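Local coordinates for guanine deaminase (Escherichia coli, PDB 6OHB), which catalyses the zinc-dependent hydrolytic deamination of guanine to xanthine and ammonia, the first step of guanine degradation in purine metabolism, at residues H84-M90 / T109-Y113; A138-G142 / V234-L238. One frame throughout, in Å; residues are numbered along the deposited sequence.

Contact 1 of 2, residues H84-M90 / T109-Y113; sequences HYPQSEM and TERRY. With ZN (zinc ion), chain E.
Gln87 of the loop 84-90 donates from NE2 to Glu110 OE2 of the segment 109-113 (2.7 Å) with its N-H bent to 149°; the amide and carboxylate lie nearly coplanar, and OE2 receives it through its anti lone pair. The same OE2 accepts a hydrogen bond from a water that sits at the ring edge of His84 and accepts from ND1, while OE1 is in a salt bridge with Arg209, so Glu110 ties a zinc ligand to two residues assigned by similarity to the substrate site. Tyr113 OH donates to the syn side of Glu89 OE1 (2.7 Å), and Glu89 OE2 is hydrogen-bonded to Tyr118 OH. Next to Glu89, Ser88 O is hydrogen-bonded to Arg402 NE of the second subunit.

Aromatic and apolar contacts add to these bonds. Pro86 CB stands 3.4 Å from the Tyr113 ring centroid, almost on the normal, a CH-pi contact. Tyr113 also turns an edge to the face of Tyr85, a T-shaped pair with planes at 72°.

Helix 116-132 backs Glu89 and Tyr113, helix 146-158 packs on Tyr85, and strand 73-84 leads into the loop.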
# COMPACT_ATOMS: atom_id res chain seq x y z
N HIS A 84 -0.55 -7.42 -17.11
CA HIS A 84 -0.20 -8.71 -17.72
C HIS A 84 -1.25 -9.74 -17.29
O HIS A 84 -1.35 -10.08 -16.11
CB HIS A 84 1.22 -9.14 -17.30
CG HIS A 84 2.33 -8.24 -17.79
ND1 HIS A 84 3.17 -8.59 -18.82
CD2 HIS A 84 2.78 -7.05 -17.32
CE1 HIS A 84 4.07 -7.64 -19.00
NE2 HIS A 84 3.85 -6.69 -18.11
N TYR A 85 -2.05 -10.22 -18.26
CA TYR A 85 -3.05 -11.25 -17.98
C TYR A 85 -2.49 -12.54 -17.39
O TYR A 85 -3.04 -13.02 -16.38
CB TYR A 85 -3.87 -11.50 -19.26
CG TYR A 85 -4.31 -12.92 -19.54
CD1 TYR A 85 -5.19 -13.60 -18.69
CD2 TYR A 85 -3.87 -13.59 -20.69
CE1 TYR A 85 -5.60 -14.89 -18.96
CE2 TYR A 85 -4.28 -14.89 -20.96
CZ TYR A 85 -5.14 -15.53 -20.10
OH TYR A 85 -5.54 -16.82 -20.37
N PRO A 86 -1.44 -13.18 -17.96
CA PRO A 86 -1.05 -14.51 -17.45
C PRO A 86 -0.06 -14.47 -16.29
O PRO A 86 0.92 -15.22 -16.29
CB PRO A 86 -0.41 -15.16 -18.69
CG PRO A 86 0.25 -14.01 -19.38
CD PRO A 86 -0.65 -12.80 -19.14
N GLN A 87 -0.29 -13.61 -15.30
CA GLN A 87 0.67 -13.45 -14.22
C GLN A 87 0.03 -13.25 -12.85
O GLN A 87 0.74 -12.89 -11.90
CB GLN A 87 1.60 -12.27 -14.51
CG GLN A 87 2.60 -12.52 -15.63
CD GLN A 87 3.51 -11.33 -15.87
OE1 GLN A 87 3.50 -10.37 -15.09
NE2 GLN A 87 4.30 -11.39 -16.93
N SER A 88 -1.28 -13.48 -12.71
CA SER A 88 -1.95 -13.19 -11.45
C SER A 88 -1.39 -14.02 -10.30
O SER A 88 -1.29 -13.54 -9.17
CB SER A 88 -3.46 -13.42 -11.60
OG SER A 88 -4.01 -12.58 -12.60
N GLU A 89 -1.01 -15.27 -10.57
CA GLU A 89 -0.57 -16.19 -9.53
C GLU A 89 0.90 -16.05 -9.16
O GLU A 89 1.36 -16.71 -8.23
CB GLU A 89 -0.86 -17.63 -9.95
CG GLU A 89 -0.04 -18.13 -11.12
CD GLU A 89 -0.73 -17.94 -12.46
OE1 GLU A 89 -1.34 -16.86 -12.68
OE2 GLU A 89 -0.67 -18.86 -13.30
N MET A 90 1.65 -15.19 -9.86
CA MET A 90 3.10 -15.13 -9.69
C MET A 90 3.48 -14.74 -8.27
O MET A 90 3.08 -13.69 -7.77
CB MET A 90 3.69 -14.14 -10.69
CG MET A 90 5.08 -14.52 -11.19
SD MET A 90 5.99 -13.13 -11.88
CE MET A 90 4.71 -12.32 -12.80
N THR A 109 5.93 -18.79 -14.94
CA THR A 109 4.52 -18.51 -14.70
C THR A 109 3.74 -18.48 -16.02
O THR A 109 2.69 -19.12 -16.15
CB THR A 109 4.36 -17.19 -13.95
OG1 THR A 109 5.03 -17.28 -12.69
CG2 THR A 109 2.88 -16.88 -13.72
N GLU A 110 4.26 -17.75 -17.01
CA GLU A 110 3.53 -17.64 -18.27
C GLU A 110 3.55 -18.94 -19.07
O GLU A 110 2.71 -19.12 -19.96
CB GLU A 110 4.13 -16.53 -19.14
CG GLU A 110 4.07 -15.14 -18.54
CD GLU A 110 4.47 -14.07 -19.54
OE1 GLU A 110 4.88 -14.43 -20.66
OE2 GLU A 110 4.39 -12.87 -19.19
N ARG A 111 4.48 -19.86 -18.76
CA ARG A 111 4.53 -21.15 -19.45
C ARG A 111 3.27 -21.98 -19.19
O ARG A 111 2.84 -22.73 -20.07
CB ARG A 111 5.77 -21.93 -19.02
N ARG A 112 2.66 -21.83 -18.02
CA ARG A 112 1.50 -22.64 -17.66
C ARG A 112 0.28 -22.32 -18.51
O ARG A 112 -0.71 -23.07 -18.45
CB ARG A 112 1.19 -22.43 -16.17
CG ARG A 112 2.45 -22.35 -15.32
CD ARG A 112 2.24 -21.74 -13.94
NE ARG A 112 1.10 -22.29 -13.21
CZ ARG A 112 1.02 -22.32 -11.88
NH1 ARG A 112 -0.05 -22.84 -11.28
NH2 ARG A 112 2.01 -21.83 -11.15
N TYR A 113 0.32 -21.25 -19.29
CA TYR A 113 -0.82 -20.81 -20.10
C TYR A 113 -0.84 -21.42 -21.50
O TYR A 113 -1.62 -20.97 -22.34
CB TYR A 113 -0.84 -19.28 -20.16
CG TYR A 113 -1.24 -18.67 -18.83
CD1 TYR A 113 -0.33 -18.54 -17.79
CD2 TYR A 113 -2.55 -18.26 -18.60
CE1 TYR A 113 -0.69 -18.01 -16.57
CE2 TYR A 113 -2.92 -17.73 -17.38
CZ TYR A 113 -2.00 -17.61 -16.37
OH TYR A 113 -2.37 -17.07 -15.16
ZN ZN E . 4.78 -5.11 -17.62
O HOH W 1 2.64 -10.88 -20.12

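Contact 2 of 2, residues A138-G142 / V234-L238; sequences ALVFG and VHTHL. With ZN (zinc ion), chain E.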
# COMPACT_ATOMS: atom_id res chain seq x y z
N ALA A 138 -8.88 -1.93 -20.00
CA ALA A 138 -7.48 -2.23 -19.74
C ALA A 138 -6.75 -2.46 -21.05
O ALA A 138 -7.32 -2.96 -22.02
CB ALA A 138 -7.32 -3.46 -18.82
N LEU A 139 -5.48 -2.08 -21.06
CA LEU A 139 -4.55 -2.44 -22.12
C LEU A 139 -3.72 -3.59 -21.56
O LEU A 139 -2.97 -3.42 -20.59
CB LEU A 139 -3.68 -1.24 -22.51
CG LEU A 139 -2.44 -1.50 -23.35
CD1 LEU A 139 -2.79 -2.19 -24.66
CD2 LEU A 139 -1.70 -0.19 -23.60
N VAL A 140 -3.88 -4.78 -22.15
CA VAL A 140 -3.53 -6.03 -21.50
C VAL A 140 -2.45 -6.73 -22.30
O VAL A 140 -2.62 -6.98 -23.50
CB VAL A 140 -4.76 -6.96 -21.36
CG1 VAL A 140 -4.37 -8.24 -20.64
CG2 VAL A 140 -5.90 -6.25 -20.64
N PHE A 141 -1.34 -7.06 -21.64
CA PHE A 141 -0.38 -7.98 -22.23
C PHE A 141 -0.97 -9.39 -22.24
O PHE A 141 -1.47 -9.87 -21.22
CB PHE A 141 0.93 -7.97 -21.45
CG PHE A 141 2.06 -7.28 -22.16
CD1 PHE A 141 2.00 -5.92 -22.42
CD2 PHE A 141 3.18 -7.99 -22.57
CE1 PHE A 141 3.03 -5.28 -23.06
CE2 PHE A 141 4.22 -7.35 -23.22
CZ PHE A 141 4.15 -5.99 -23.47
N GLY A 142 -0.92 -10.03 -23.39
CA GLY A 142 -1.35 -11.41 -23.50
C GLY A 142 -0.25 -12.44 -23.28
O GLY A 142 0.66 -12.26 -22.47
N VAL A 234 -0.16 -0.15 -30.32
CA VAL A 234 1.18 -0.67 -30.09
C VAL A 234 1.42 -0.59 -28.59
O VAL A 234 1.08 0.41 -27.95
CB VAL A 234 2.25 0.13 -30.86
CG1 VAL A 234 3.64 -0.34 -30.49
CG2 VAL A 234 2.01 0.03 -32.37
N HIS A 235 2.01 -1.64 -28.03
CA HIS A 235 2.14 -1.74 -26.58
C HIS A 235 3.44 -2.46 -26.24
O HIS A 235 3.59 -3.63 -26.60
CB HIS A 235 0.94 -2.48 -25.99
CG HIS A 235 0.91 -2.51 -24.50
ND1 HIS A 235 0.20 -3.45 -23.78
CD2 HIS A 235 1.49 -1.70 -23.58
CE1 HIS A 235 0.34 -3.22 -22.49
NE2 HIS A 235 1.12 -2.16 -22.34
N THR A 236 4.35 -1.79 -25.54
CA THR A 236 5.59 -2.48 -25.17
C THR A 236 6.19 -1.84 -23.92
O THR A 236 5.71 -0.81 -23.45
CB THR A 236 6.59 -2.45 -26.34
OG1 THR A 236 7.68 -3.34 -26.06
CG2 THR A 236 7.12 -1.04 -26.58
N HIS A 237 7.25 -2.46 -23.40
CA HIS A 237 7.97 -1.94 -22.24
C HIS A 237 9.13 -1.05 -22.72
O HIS A 237 9.71 -1.28 -23.78
CB HIS A 237 8.51 -3.09 -21.37
CG HIS A 237 7.46 -3.87 -20.62
ND1 HIS A 237 6.83 -4.98 -21.15
CD2 HIS A 237 6.99 -3.73 -19.36
CE1 HIS A 237 6.00 -5.47 -20.25
NE2 HIS A 237 6.07 -4.73 -19.16
N LEU A 238 9.47 -0.02 -21.92
CA LEU A 238 10.53 0.91 -22.34
C LEU A 238 11.23 1.52 -21.13
O LEU A 238 10.58 2.13 -20.29
CB LEU A 238 9.96 2.02 -23.22
CG LEU A 238 10.91 3.14 -23.69
CD1 LEU A 238 11.90 2.60 -24.70
CD2 LEU A 238 10.11 4.30 -24.28
ZN ZN E . 4.78 -5.11 -17.62
O HOH W 2 -0.90 -5.51 -25.26
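With CG anti to the backbone N in both residues (chi1 -174° for His235), the side chains of Leu139 and His235 extend from their strands and meet from opposite directions. Leu139 CG lies over one face of the imidazole, 3.4 Å from its centroid, in a CH-pi contact. Phe141 takes the other face: its edge, led by CE1, points at the ring of His235 in an edge-to-face pair with planes at 75° and centroids 4.7 Å apart. The imidazole is thus clamped between an aliphatic and an aromatic group.

Both ring nitrogens of this buried histidine have partners. His235 ND1 meets a water at 2.8 Å, which donates to Val140 O, and NE2 is hydrogen-bonded to ND1 of the zinc ligand His82, making His235 a second-shell residue. Replacing His235 by an alanine would probably leave His82 ND1 without this partner and open a gap between Leu139 and Phe141.

Farther along, His237 CE1 lies over a face of the Phe141 ring, whose CZ is 3.7 Å from His237 ND1; these planes meet obliquely. His237 NE2 binds the zinc ion at 2.0 Å, and Arg209 O holds its ND1.

Strands 138-141 and 234-238 approach across the barrel interior at 68°, and Phe141, His235 and His237 form an aromatic cluster that includes a ligand of the mononuclear zinc site of an amidohydrolase TIM barrel.

Overall arrangement
Contact 1 closes before contact 2 opens along the chain, and their centres lie about 15 Å apart. Strand 73-84, which leads into the loop of contact 1, pairs in parallel with strand 135-141 of contact 2; Tyr85 N and Phe141 O, 3.0 Å apart, probably extend this pairing by a hydrogen bond. His84 from contact 1 and His237 from contact 2 share the zinc ion with His82 and Asp327, an example of a barrel metal site drawing ligands from distant parts of the chain. Each contact thus supplies one ligand; contact 2 lies nearer the centre of the chain, and contact 1 anchors the loop after His84 to helix 98-111, near the second subunit.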